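Local coordinates for protein thiosulfate reductase (Thermus thermophilus, PDB 2VPZ) that probably reduces polysulfide or thiosulfate, as a molybdenum oxidoreductase that carries two molybdopterin guanine dinucleotides and a [4Fe-4S] cluster, at residues Val179-Trp183 with Phe410-Ser414; His247-Pro251 with Glu314-Glu318; Pro324-Pro330 with Arg359-Phe363; Ala405-Lys409 with Glu419-Pro423. One frame throughout, in Å; residues are numbered along the deposited sequence.

Contact 1: residues Val179-Trp183 with Phe410-Ser414; sequences VASQW and FFARS
Trp183 and Arg413 are brought together by different first torsions. In Trp183, CG sits anti to the carbonyl carbon (chi1 -66°), which sends the indole off the helix toward the loop 410-414. Arg413 places CG between its own backbone N and carbonyl carbon (chi1 63°), and further bends at chi2 and chi3 fold the chain back until the guanidinium reaches the helix. NH2 of Arg413 arrives at the pyrrole edge of the indole, close to its plane, 3.0 Å from Trp183 NE1. Both nitrogens are donors, so this is no hydrogen bond, and the approach is probably held by the surrounding packing rather than by attraction between the two groups. The planes of the two groups are inclined to each other, and CB of Ala412 covers part of one guanidinium face. On the benzene part of the indole, next to the NE1 side, Trp183 CZ2 lies 3.7 Å from Phe411 CE2. The two rings meet obliquely, their planes at 83°. CG1 of Val179, from one turn earlier in the helix, lies over one face of the indole near its rim, while the second branch of the valine, CG2, touches Ala412 CB at 3.9 Å. The contact combines apolar packing with the guanidinium of Arg413 lodged beside the indole. It joins the C-terminal end of helix 168-184 to the long loop before helix 423-426; Phe411 also packs on helix 594-600, Trp183 stacks on Tyr593, and helix 341-354 touches Val179 and Ala180.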
loop_
_atom_site.group_PDB
_atom_site.type_symbol
_atom_site.label_atom_id
_atom_site.label_comp_id
_atom_site.label_asym_id
_atom_site.label_seq_id
_atom_site.Cartn_x
_atom_site.Cartn_y
_atom_site.Cartn_z
ATOM N N VAL A 179 48.646 0.157 -6.056
ATOM C CA VAL A 179 49.673 0.596 -7.003
ATOM C C VAL A 179 49.146 1.884 -7.693
ATOM O O VAL A 179 49.835 2.917 -7.681
ATOM C CB VAL A 179 49.977 -0.515 -8.068
ATOM C CG1 VAL A 179 50.919 0.023 -9.147
ATOM C CG2 VAL A 179 50.581 -1.762 -7.374
ATOM N N ALA A 180 47.943 1.825 -8.275
ATOM C CA ALA A 180 47.304 2.979 -8.924
ATOM C C ALA A 180 47.335 4.210 -7.980
ATOM O O ALA A 180 47.730 5.312 -8.388
ATOM C CB ALA A 180 45.819 2.641 -9.323
ATOM N N SER A 181 46.938 4.003 -6.725
ATOM C CA SER A 181 46.930 5.034 -5.682
ATOM C C SER A 181 48.350 5.562 -5.307
ATOM O O SER A 181 48.529 6.768 -5.094
ATOM C CB SER A 181 46.195 4.524 -4.421
ATOM O OG SER A 181 45.953 5.530 -3.462
ATOM N N GLN A 182 49.359 4.696 -5.216
ATOM C CA GLN A 182 50.716 5.149 -4.873
ATOM C C GLN A 182 51.286 6.092 -5.960
ATOM O O GLN A 182 51.899 7.116 -5.646
ATOM C CB GLN A 182 51.667 3.962 -4.594
ATOM C CG GLN A 182 51.564 3.396 -3.162
ATOM C CD GLN A 182 51.928 4.424 -2.076
ATOM O OE1 GLN A 182 52.481 5.492 -2.371
ATOM N NE2 GLN A 182 51.638 4.095 -0.814
ATOM N N TRP A 183 51.026 5.764 -7.227
ATOM C CA TRP A 183 51.434 6.549 -8.404
ATOM C C TRP A 183 50.661 7.878 -8.578
ATOM O O TRP A 183 51.246 8.922 -8.912
ATOM C CB TRP A 183 51.250 5.739 -9.700
ATOM C CG TRP A 183 52.105 4.478 -9.942
ATOM C CD1 TRP A 183 52.929 3.814 -9.048
ATOM C CD2 TRP A 183 52.181 3.738 -11.172
ATOM N NE1 TRP A 183 53.501 2.716 -9.665
ATOM C CE2 TRP A 183 53.063 2.650 -10.964
ATOM C CE3 TRP A 183 51.589 3.900 -12.439
ATOM C CZ2 TRP A 183 53.362 1.714 -11.986
ATOM C CZ3 TRP A 183 51.880 2.979 -13.458
ATOM C CH2 TRP A 183 52.765 1.899 -13.217
ATOM N N PHE A 410 56.429 -8.820 -13.110
ATOM C CA PHE A 410 55.545 -7.666 -13.322
ATOM C C PHE A 410 56.328 -6.393 -12.900
ATOM O O PHE A 410 57.399 -6.518 -12.301
ATOM C CB PHE A 410 54.241 -7.848 -12.528
ATOM C CG PHE A 410 54.430 -8.361 -11.117
ATOM C CD1 PHE A 410 54.600 -7.473 -10.054
ATOM C CD2 PHE A 410 54.446 -9.735 -10.851
ATOM C CE1 PHE A 410 54.779 -7.940 -8.733
ATOM C CE2 PHE A 410 54.627 -10.229 -9.532
ATOM C CZ PHE A 410 54.794 -9.328 -8.474
ATOM N N PHE A 411 55.810 -5.193 -13.181
ATOM C CA PHE A 411 56.491 -3.917 -12.861
ATOM C C PHE A 411 56.621 -3.527 -11.386
ATOM O O PHE A 411 57.722 -3.229 -10.893
ATOM C CB PHE A 411 55.858 -2.740 -13.624
ATOM C CG PHE A 411 56.548 -1.396 -13.396
ATOM C CD1 PHE A 411 57.536 -0.952 -14.267
ATOM C CD2 PHE A 411 56.206 -0.588 -12.298
ATOM C CE1 PHE A 411 58.193 0.281 -14.070
ATOM C CE2 PHE A 411 56.856 0.661 -12.081
ATOM C CZ PHE A 411 57.855 1.089 -12.976
ATOM N N ALA A 412 55.482 -3.488 -10.701
ATOM C CA ALA A 412 55.387 -3.155 -9.271
ATOM C C ALA A 412 56.279 -4.039 -8.374
ATOM O O ALA A 412 56.715 -5.126 -8.780
ATOM C CB ALA A 412 53.909 -3.177 -8.792
ATOM N N ARG A 413 56.499 -3.567 -7.151
ATOM C CA ARG A 413 57.360 -4.166 -6.131
ATOM C C ARG A 413 56.748 -5.055 -5.008
ATOM O O ARG A 413 57.481 -5.619 -4.185
ATOM C CB ARG A 413 58.185 -3.019 -5.487
ATOM C CG ARG A 413 57.344 -1.936 -4.731
ATOM C CD ARG A 413 55.888 -1.663 -5.320
ATOM N NE ARG A 413 55.844 -0.884 -6.583
ATOM C CZ ARG A 413 54.989 0.107 -6.881
ATOM N NH1 ARG A 413 54.050 0.507 -6.027
ATOM N NH2 ARG A 413 55.075 0.730 -8.068
ATOM N N SER A 414 55.428 -5.175 -4.982
ATOM C CA SER A 414 54.744 -5.992 -3.976
ATOM C C SER A 414 55.006 -7.482 -4.190
ATOM O O SER A 414 55.213 -7.917 -5.324
ATOM C CB SER A 414 53.219 -5.732 -3.964
ATOM O OG SER A 414 52.723 -5.273 -5.200
#

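Contact 2: residues His247-Pro251 with Glu314-Glu318; sequences HRWLP and EVARE
Arg248 reaches across from strand 248-250 to Val315 and to two glutamates of helix 309-320, and its side chain carries most of the contact. From CB, which points at the helix, the chain runs out through CG without touching the partner segment until CD, where Val315 CG2 lies 4.0 Å away and a carboxylate oxygen of Glu318 is also near. A bend at the third torsion (chi3 86°) then turns the guanidinium so that one of its faces lies against the valine, with Val315 CG2 3.8 Å from Arg248 NE. The two terminal nitrogens diverge to separate carboxylates. NH2 of Arg248 donates to Glu314 OE1 at 2.8 Å in a nearly straight hydrogen bond (165°). That oxygen lies in the guanidinium plane and is met on its anti side, with the nitrogen tilted 24° out of the carboxylate plane. NH1 of Arg248 makes the second salt bridge, 2.9 Å from Glu318 OE2; the other oxygen of this glutamate is hydrogen-bonded by the hydroxyl of Tyr202. Glu314 and Glu318 are one helical turn apart, so a single arginine bridges them, and its positive charge would offset the repulsion expected between neighbouring carboxylates. Beside the network, Leu250 CD1 comes within 4.4 Å of Val315 CG2, and both leucine and valine also pack on Trp264 of helix 257-270. Strand 248-250 is an outermost strand of a four-stranded parallel sheet, hydrogen-bonded to strand 231-235, and the network ties it to helix 309-320, which lies just ahead of strand 326-327 at the other margin of the sheet.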
loop_
_atom_site.group_PDB
_atom_site.type_symbol
_atom_site.label_atom_id
_atom_site.label_comp_id
_atom_site.label_asym_id
_atom_site.label_seq_id
_atom_site.Cartn_x
_atom_site.Cartn_y
_atom_site.Cartn_z
ATOM N N HIS A 247 19.321 4.525 -7.791
ATOM C CA HIS A 247 18.492 5.372 -8.629
ATOM C C HIS A 247 18.732 4.923 -10.085
ATOM O O HIS A 247 17.786 4.839 -10.846
ATOM C CB HIS A 247 18.810 6.812 -8.228
ATOM C CG HIS A 247 18.734 7.066 -6.769
ATOM N ND1 HIS A 247 17.589 7.457 -6.137
ATOM C CD2 HIS A 247 19.609 6.798 -5.800
ATOM C CE1 HIS A 247 17.761 7.416 -4.833
ATOM N NE2 HIS A 247 18.994 7.015 -4.601
ATOM N N ARG A 248 19.958 4.538 -10.417
ATOM C CA ARG A 248 20.256 3.977 -11.744
ATOM C C ARG A 248 21.057 2.642 -11.706
ATOM O O ARG A 248 22.010 2.521 -10.938
ATOM C CB ARG A 248 21.054 4.962 -12.612
ATOM C CG ARG A 248 20.546 6.394 -12.610
ATOM C CD ARG A 248 21.451 7.350 -13.414
ATOM N NE ARG A 248 21.115 7.374 -14.837
ATOM C CZ ARG A 248 20.574 8.400 -15.496
ATOM N NH1 ARG A 248 20.305 9.529 -14.865
ATOM N NH2 ARG A 248 20.274 8.289 -16.791
ATOM N N TRP A 249 20.655 1.634 -12.488
ATOM C CA TRP A 249 21.442 0.397 -12.605
ATOM C C TRP A 249 22.010 0.350 -14.047
ATOM O O TRP A 249 21.228 0.338 -14.989
ATOM C CB TRP A 249 20.625 -0.903 -12.372
ATOM C CG TRP A 249 21.408 -2.246 -12.673
ATOM C CD1 TRP A 249 22.736 -2.514 -12.412
ATOM C CD2 TRP A 249 20.871 -3.470 -13.249
ATOM N NE1 TRP A 249 23.044 -3.808 -12.797
ATOM C CE2 TRP A 249 21.928 -4.410 -13.316
ATOM C CE3 TRP A 249 19.599 -3.850 -13.721
ATOM C CZ2 TRP A 249 21.753 -5.718 -13.832
ATOM C CZ3 TRP A 249 19.414 -5.157 -14.242
ATOM C CH2 TRP A 249 20.501 -6.068 -14.294
ATOM N N LEU A 250 23.335 0.374 -14.243
ATOM C CA LEU A 250 23.894 0.234 -15.608
ATOM C C LEU A 250 24.363 -1.261 -15.788
ATOM O O LEU A 250 25.451 -1.632 -15.301
ATOM C CB LEU A 250 25.064 1.227 -15.895
ATOM C CG LEU A 250 25.076 2.685 -15.372
ATOM C CD1 LEU A 250 26.086 3.583 -16.152
ATOM C CD2 LEU A 250 23.671 3.297 -15.455
ATOM N N PRO A 251 23.546 -2.149 -16.458
ATOM C CA PRO A 251 23.965 -3.552 -16.654
ATOM C C PRO A 251 25.086 -3.757 -17.697
ATOM O O PRO A 251 24.849 -4.321 -18.778
ATOM C CB PRO A 251 22.691 -4.316 -17.030
ATOM C CG PRO A 251 21.619 -3.270 -17.301
ATOM C CD PRO A 251 22.203 -1.887 -16.984
ATOM N N GLU A 314 24.508 11.630 -19.448
ATOM C CA GLU A 314 23.685 12.020 -18.293
ATOM C C GLU A 314 24.395 11.693 -16.965
ATOM O O GLU A 314 24.438 12.536 -16.062
ATOM C CB GLU A 314 22.312 11.326 -18.336
ATOM C CG GLU A 314 21.166 12.122 -18.979
ATOM C CD GLU A 314 19.903 11.281 -19.316
ATOM O OE1 GLU A 314 19.490 10.414 -18.501
ATOM O OE2 GLU A 314 19.325 11.519 -20.404
ATOM N N VAL A 315 24.946 10.491 -16.822
ATOM C CA VAL A 315 25.650 10.167 -15.584
ATOM C C VAL A 315 26.853 11.102 -15.323
ATOM O O VAL A 315 27.016 11.554 -14.196
ATOM C CB VAL A 315 26.071 8.646 -15.520
ATOM C CG1 VAL A 315 26.943 8.361 -14.258
ATOM C CG2 VAL A 315 24.812 7.786 -15.492
ATOM N N ALA A 316 27.675 11.438 -16.315
ATOM C CA ALA A 316 28.791 12.365 -16.056
ATOM C C ALA A 316 28.332 13.803 -15.722
ATOM O O ALA A 316 28.969 14.483 -14.912
ATOM C CB ALA A 316 29.777 12.407 -17.243
ATOM N N ARG A 317 27.238 14.261 -16.333
ATOM C CA ARG A 317 26.687 15.607 -16.085
ATOM C C ARG A 317 26.164 15.746 -14.665
ATOM O O ARG A 317 26.472 16.721 -13.968
ATOM C CB ARG A 317 25.570 15.953 -17.059
ATOM C CG ARG A 317 26.056 16.357 -18.428
ATOM C CD ARG A 317 24.939 16.206 -19.449
ATOM N NE ARG A 317 25.343 16.409 -20.836
ATOM C CZ ARG A 317 24.550 16.266 -21.892
ATOM N NH1 ARG A 317 23.282 15.911 -21.732
ATOM N NH2 ARG A 317 25.022 16.485 -23.116
ATOM N N GLU A 318 25.366 14.765 -14.263
ATOM C CA GLU A 318 24.784 14.675 -12.926
ATOM C C GLU A 318 25.870 14.645 -11.852
ATOM O O GLU A 318 25.686 15.209 -10.766
ATOM C CB GLU A 318 23.932 13.402 -12.769
ATOM C CG GLU A 318 22.933 13.153 -13.889
ATOM C CD GLU A 318 21.858 12.110 -13.566
ATOM O OE1 GLU A 318 22.146 11.152 -12.806
ATOM O OE2 GLU A 318 20.732 12.257 -14.099
#

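Contact 3: residues Pro324-Pro330 with Arg359-Phe363; sequences PRAVLPP and RPGGF
Pro360 O has only carbon neighbours across the contact, CG and CD of Arg325, each 3.7 Å from it and so at van der Waals distance; no hydrogen bond crosses between the segments, and they meet by packing. The close approach depends on Gly361 having no side chain: its CA comes within 3.9 Å of Arg325 CA, a spacing between backbones that leaves no room for a CB there. Gly362 repeats the effect one residue on, its CA lying 3.5 Å from Val327 CG1. The valine straddles the two glycines, since its other branch, CG2, is directed at Gly361 O. Phe363 has CG anti to the carbonyl carbon (chi1 -79°), and its ring swings back toward the strand, meeting Val327 CG1 obliquely through CE1 at 4.0 Å. CZ of the same ring is 3.9 Å from Pro330 CD, which stands at the ring edge. At the far end, NH1 of Arg359 abuts Pro324 CG in the guanidinium plane. The glycine-rich loop after helix 341-354 is therefore pressed against the short, weakly bonded edge strand 326-327 of a four-stranded parallel sheet (248-250, 231-235, 202-206, 326-327), a Rossmann-like arrangement consistent with the alpha/beta domains of molybdopterin oxidoreductases.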
loop_
_atom_site.group_PDB
_atom_site.type_symbol
_atom_site.label_atom_id
_atom_site.label_comp_id
_atom_site.label_asym_id
_atom_site.label_seq_id
_atom_site.Cartn_x
_atom_site.Cartn_y
_atom_site.Cartn_z
ATOM N N PRO A 324 31.971 19.352 -5.035
ATOM C CA PRO A 324 32.953 18.263 -4.851
ATOM C C PRO A 324 32.351 16.997 -4.142
ATOM O O PRO A 324 33.067 16.033 -3.844
ATOM C CB PRO A 324 34.075 18.906 -4.022
ATOM C CG PRO A 324 33.400 20.037 -3.282
ATOM C CD PRO A 324 32.231 20.492 -4.139
ATOM N N ARG A 325 31.038 17.017 -3.924
ATOM C CA ARG A 325 30.262 15.985 -3.219
ATOM C C ARG A 325 29.636 14.812 -4.025
ATOM O O ARG A 325 28.536 14.309 -3.736
ATOM C CB ARG A 325 29.227 16.715 -2.344
ATOM C CG ARG A 325 29.848 17.946 -1.666
ATOM C CD ARG A 325 29.203 18.210 -0.333
ATOM N NE ARG A 325 27.804 18.547 -0.499
ATOM C CZ ARG A 325 26.817 18.230 0.338
ATOM N NH1 ARG A 325 27.073 17.538 1.441
ATOM N NH2 ARG A 325 25.565 18.615 0.072
ATOM N N ALA A 326 30.394 14.407 -5.036
ATOM C CA ALA A 326 30.119 13.299 -5.945
ATOM C C ALA A 326 31.392 12.433 -5.878
ATOM O O ALA A 326 32.492 12.968 -6.101
ATOM C CB ALA A 326 29.919 13.814 -7.380
ATOM N N VAL A 327 31.251 11.138 -5.556
ATOM C CA VAL A 327 32.363 10.166 -5.440
ATOM C C VAL A 327 32.204 8.813 -6.148
ATOM O O VAL A 327 31.115 8.219 -6.129
ATOM C CB VAL A 327 32.613 9.604 -3.988
ATOM C CG1 VAL A 327 34.018 9.924 -3.491
ATOM C CG2 VAL A 327 31.509 10.016 -3.053
ATOM N N LEU A 328 33.285 8.315 -6.745
ATOM C CA LEU A 328 33.288 6.946 -7.259
ATOM C C LEU A 328 34.170 6.198 -6.223
ATOM O O LEU A 328 35.371 6.068 -6.443
ATOM C CB LEU A 328 33.931 6.801 -8.644
ATOM C CG LEU A 328 33.179 7.210 -9.887
ATOM C CD1 LEU A 328 33.243 8.698 -10.037
ATOM C CD2 LEU A 328 33.817 6.574 -11.102
ATOM N N PRO A 329 33.608 5.712 -5.087
ATOM C CA PRO A 329 34.586 5.037 -4.217
ATOM C C PRO A 329 35.252 3.819 -4.878
ATOM O O PRO A 329 34.559 3.060 -5.575
ATOM C CB PRO A 329 33.780 4.587 -2.987
ATOM C CG PRO A 329 32.445 5.265 -3.105
ATOM C CD PRO A 329 32.240 5.546 -4.590
ATOM N N PRO A 330 36.585 3.614 -4.689
ATOM C CA PRO A 330 37.243 2.440 -5.296
ATOM C C PRO A 330 36.848 1.106 -4.576
ATOM O O PRO A 330 36.920 1.036 -3.349
ATOM C CB PRO A 330 38.751 2.717 -5.144
ATOM C CG PRO A 330 38.883 4.112 -4.563
ATOM C CD PRO A 330 37.535 4.444 -3.941
ATOM N N ARG A 359 38.432 16.802 0.357
ATOM C CA ARG A 359 37.346 17.752 0.580
ATOM C C ARG A 359 36.107 17.096 1.131
ATOM O O ARG A 359 35.917 15.849 0.948
ATOM C CB ARG A 359 36.839 18.425 -0.714
ATOM C CG ARG A 359 37.883 19.040 -1.615
ATOM C CD ARG A 359 38.087 20.532 -1.334
ATOM N NE ARG A 359 38.704 21.252 -2.455
ATOM C CZ ARG A 359 38.097 21.643 -3.578
ATOM N NH1 ARG A 359 36.811 21.394 -3.777
ATOM N NH2 ARG A 359 38.783 22.297 -4.518
ATOM N N PRO A 360 35.307 17.812 1.978
ATOM C CA PRO A 360 34.127 17.066 2.406
ATOM C C PRO A 360 33.258 16.842 1.207
ATOM O O PRO A 360 32.779 17.778 0.522
ATOM C CB PRO A 360 33.465 17.999 3.396
ATOM C CG PRO A 360 34.460 19.018 3.788
ATOM C CD PRO A 360 35.786 18.584 3.133
ATOM N N GLY A 361 33.016 15.563 1.038
ATOM C CA GLY A 361 32.214 14.990 -0.020
ATOM C C GLY A 361 32.612 13.538 -0.209
ATOM O O GLY A 361 31.760 12.651 -0.203
ATOM N N GLY A 362 33.901 13.237 -0.388
ATOM C CA GLY A 362 34.274 11.825 -0.540
ATOM C C GLY A 362 35.606 11.257 -0.103
ATOM O O GLY A 362 35.741 10.033 -0.014
ATOM N N PHE A 363 36.607 12.077 0.208
ATOM C CA PHE A 363 37.946 11.575 0.580
ATOM C C PHE A 363 38.567 12.484 1.722
ATOM O O PHE A 363 39.163 13.516 1.425
ATOM C CB PHE A 363 38.851 11.608 -0.715
ATOM C CG PHE A 363 38.613 10.422 -1.691
ATOM C CD1 PHE A 363 38.128 10.619 -3.010
ATOM C CD2 PHE A 363 38.986 9.120 -1.325
ATOM C CE1 PHE A 363 38.019 9.541 -3.926
ATOM C CE2 PHE A 363 38.882 8.052 -2.214
ATOM C CZ PHE A 363 38.406 8.257 -3.517
#

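Contact 4: residues Ala405-Lys409 with Glu419-Pro423; sequences ADKGK and ELIEP
Asp406 and Lys409 meet Glu419 and its neighbours in a largely buried contact between two type I beta turns, Asp406-Lys409 and Glu419-Glu422, in the irregular chain between helix 341-354 and helix 423-426. The turns lie side by side, and where the two backbones come nearest, Asp406 CB lies 3.7 Å from Glu419 CB. Ala405 adds an apolar patch: its CB is 3.9 Å from Pro423 CG, and CD2 of Leu420 lies nearby, reaching on to the aspartate carboxyl group. Asp406 itself spends its polar end outside the two turns, paired with Arg404 and accepting from the backbone N of Ala416, and Glu419 OE2 is held by the hydroxyl of Tyr723. Lys409 reaches across between the turns. With CG anti to the carbonyl carbon (chi1 -68°) and a bend at the third torsion, its chain passes CD beside Glu419 OE1 and brings NZ to a weak hydrogen bond with Glu419 O at 3.1 Å. NZ also has a weak bond to Ala405 O within its own segment. Glu422 OE1 is only a long salt-bridge partner, 3.7 Å from Lys409 NZ, and a water fills in, donating to Glu422 OE1 at 2.7 Å and accepting weakly from NZ. The ammonium group is thus shared among several weak or long partners, which suggests a diffuse electrostatic hold between the turns, while apolar packing supplies their close fit.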
loop_
_atom_site.group_PDB
_atom_site.type_symbol
_atom_site.label_atom_id
_atom_site.label_comp_id
_atom_site.label_asym_id
_atom_site.label_seq_id
_atom_site.Cartn_x
_atom_site.Cartn_y
_atom_site.Cartn_z
ATOM N N ALA A 405 61.620 -14.291 -5.102
ATOM C CA ALA A 405 61.530 -15.144 -6.302
ATOM C C ALA A 405 60.569 -14.783 -7.453
ATOM O O ALA A 405 60.511 -15.499 -8.457
ATOM C CB ALA A 405 61.322 -16.631 -5.862
ATOM N N ASP A 406 59.800 -13.703 -7.331
ATOM C CA ASP A 406 58.867 -13.273 -8.393
ATOM C C ASP A 406 59.277 -11.882 -8.941
ATOM O O ASP A 406 58.511 -11.201 -9.630
ATOM C CB ASP A 406 57.395 -13.237 -7.874
ATOM C CG ASP A 406 57.134 -12.162 -6.807
ATOM O OD1 ASP A 406 55.960 -11.737 -6.669
ATOM O OD2 ASP A 406 58.089 -11.760 -6.110
ATOM N N LYS A 407 60.522 -11.526 -8.644
ATOM C CA LYS A 407 61.177 -10.263 -8.981
ATOM C C LYS A 407 61.114 -9.751 -10.445
ATOM O O LYS A 407 61.023 -8.551 -10.686
ATOM C CB LYS A 407 62.631 -10.280 -8.467
ATOM C CG LYS A 407 63.635 -9.333 -9.138
ATOM C CD LYS A 407 63.457 -7.881 -8.685
ATOM C CE LYS A 407 64.408 -6.903 -9.402
ATOM N NZ LYS A 407 65.815 -6.938 -8.862
ATOM N N GLY A 408 61.130 -10.605 -11.454
ATOM C CA GLY A 408 61.039 -10.014 -12.761
ATOM C C GLY A 408 59.716 -10.175 -13.470
ATOM O O GLY A 408 59.544 -9.745 -14.621
ATOM N N LYS A 409 58.705 -10.715 -12.797
ATOM C CA LYS A 409 57.450 -11.004 -13.482
ATOM C C LYS A 409 56.419 -9.916 -13.859
ATOM O O LYS A 409 55.662 -10.063 -14.825
ATOM C CB LYS A 409 56.777 -12.207 -12.779
ATOM C CG LYS A 409 57.539 -13.542 -12.966
ATOM C CD LYS A 409 57.129 -14.608 -11.941
ATOM C CE LYS A 409 58.327 -15.443 -11.429
ATOM N NZ LYS A 409 57.972 -16.381 -10.299
ATOM N N GLU A 419 52.718 -16.221 -7.537
ATOM C CA GLU A 419 53.898 -16.354 -8.412
ATOM C C GLU A 419 55.096 -17.137 -7.772
ATOM O O GLU A 419 55.895 -17.745 -8.499
ATOM C CB GLU A 419 54.335 -14.983 -8.958
ATOM C CG GLU A 419 53.252 -14.236 -9.800
ATOM C CD GLU A 419 52.773 -15.040 -11.025
ATOM O OE1 GLU A 419 53.645 -15.603 -11.723
ATOM O OE2 GLU A 419 51.544 -15.085 -11.281
ATOM N N LEU A 420 55.198 -17.149 -6.437
ATOM C CA LEU A 420 56.260 -17.872 -5.691
ATOM C C LEU A 420 55.982 -19.375 -5.532
ATOM O O LEU A 420 56.694 -20.058 -4.775
ATOM C CB LEU A 420 56.450 -17.333 -4.251
ATOM C CG LEU A 420 56.374 -15.834 -3.986
ATOM C CD1 LEU A 420 55.957 -15.584 -2.536
ATOM C CD2 LEU A 420 57.708 -15.147 -4.317
ATOM N N ILE A 421 54.945 -19.874 -6.198
ATOM C CA ILE A 421 54.544 -21.301 -6.117
ATOM C C ILE A 421 55.208 -22.153 -7.179
ATOM O O ILE A 421 55.312 -23.369 -7.058
ATOM C CB ILE A 421 53.011 -21.562 -6.335
ATOM C CG1 ILE A 421 52.162 -20.760 -5.371
ATOM C CG2 ILE A 421 52.724 -23.092 -6.197
ATOM C CD1 ILE A 421 51.163 -21.597 -4.549
ATOM N N GLU A 422 55.577 -21.490 -8.261
ATOM C CA GLU A 422 56.204 -22.104 -9.420
ATOM C C GLU A 422 57.634 -22.526 -8.997
ATOM O O GLU A 422 58.060 -23.673 -9.294
ATOM C CB GLU A 422 56.195 -21.116 -10.591
ATOM C CG GLU A 422 56.640 -21.623 -11.953
ATOM C CD GLU A 422 57.002 -20.473 -12.900
ATOM O OE1 GLU A 422 57.394 -19.398 -12.385
ATOM O OE2 GLU A 422 56.911 -20.644 -14.146
ATOM N N PRO A 423 58.405 -21.630 -8.328
ATOM C CA PRO A 423 59.758 -21.912 -7.849
ATOM C C PRO A 423 59.892 -23.251 -7.051
ATOM O O PRO A 423 60.979 -23.839 -6.984
ATOM C CB PRO A 423 60.076 -20.699 -6.969
ATOM C CG PRO A 423 59.360 -19.550 -7.658
ATOM C CD PRO A 423 58.138 -20.181 -8.352
HETATM O O HOH W 1 59.838 -19.057 -11.283
#

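How the contacts relate
All four contacts belong to the molybdopterin oxidoreductase part of the chain. Contacts 2 and 3 follow each other along the chain, and both are nested inside the long loop that contact 1 closes; contact 4 crosses contact 1, since their segments alternate. Contacts 2 and 3, with centres about 16 Å apart, reach opposite margins of one parallel sheet, strands 248-250 and 326-327, with helix 309-320 just ahead of the latter. Contacts 1 and 4, also about 16 Å apart between centres, touch where Phe410 meets Glu419. The centres of contacts 2 and 4 are about 42 Å apart; one pair of contacts packs around the sheet, the other around the long loop before helix 423-426.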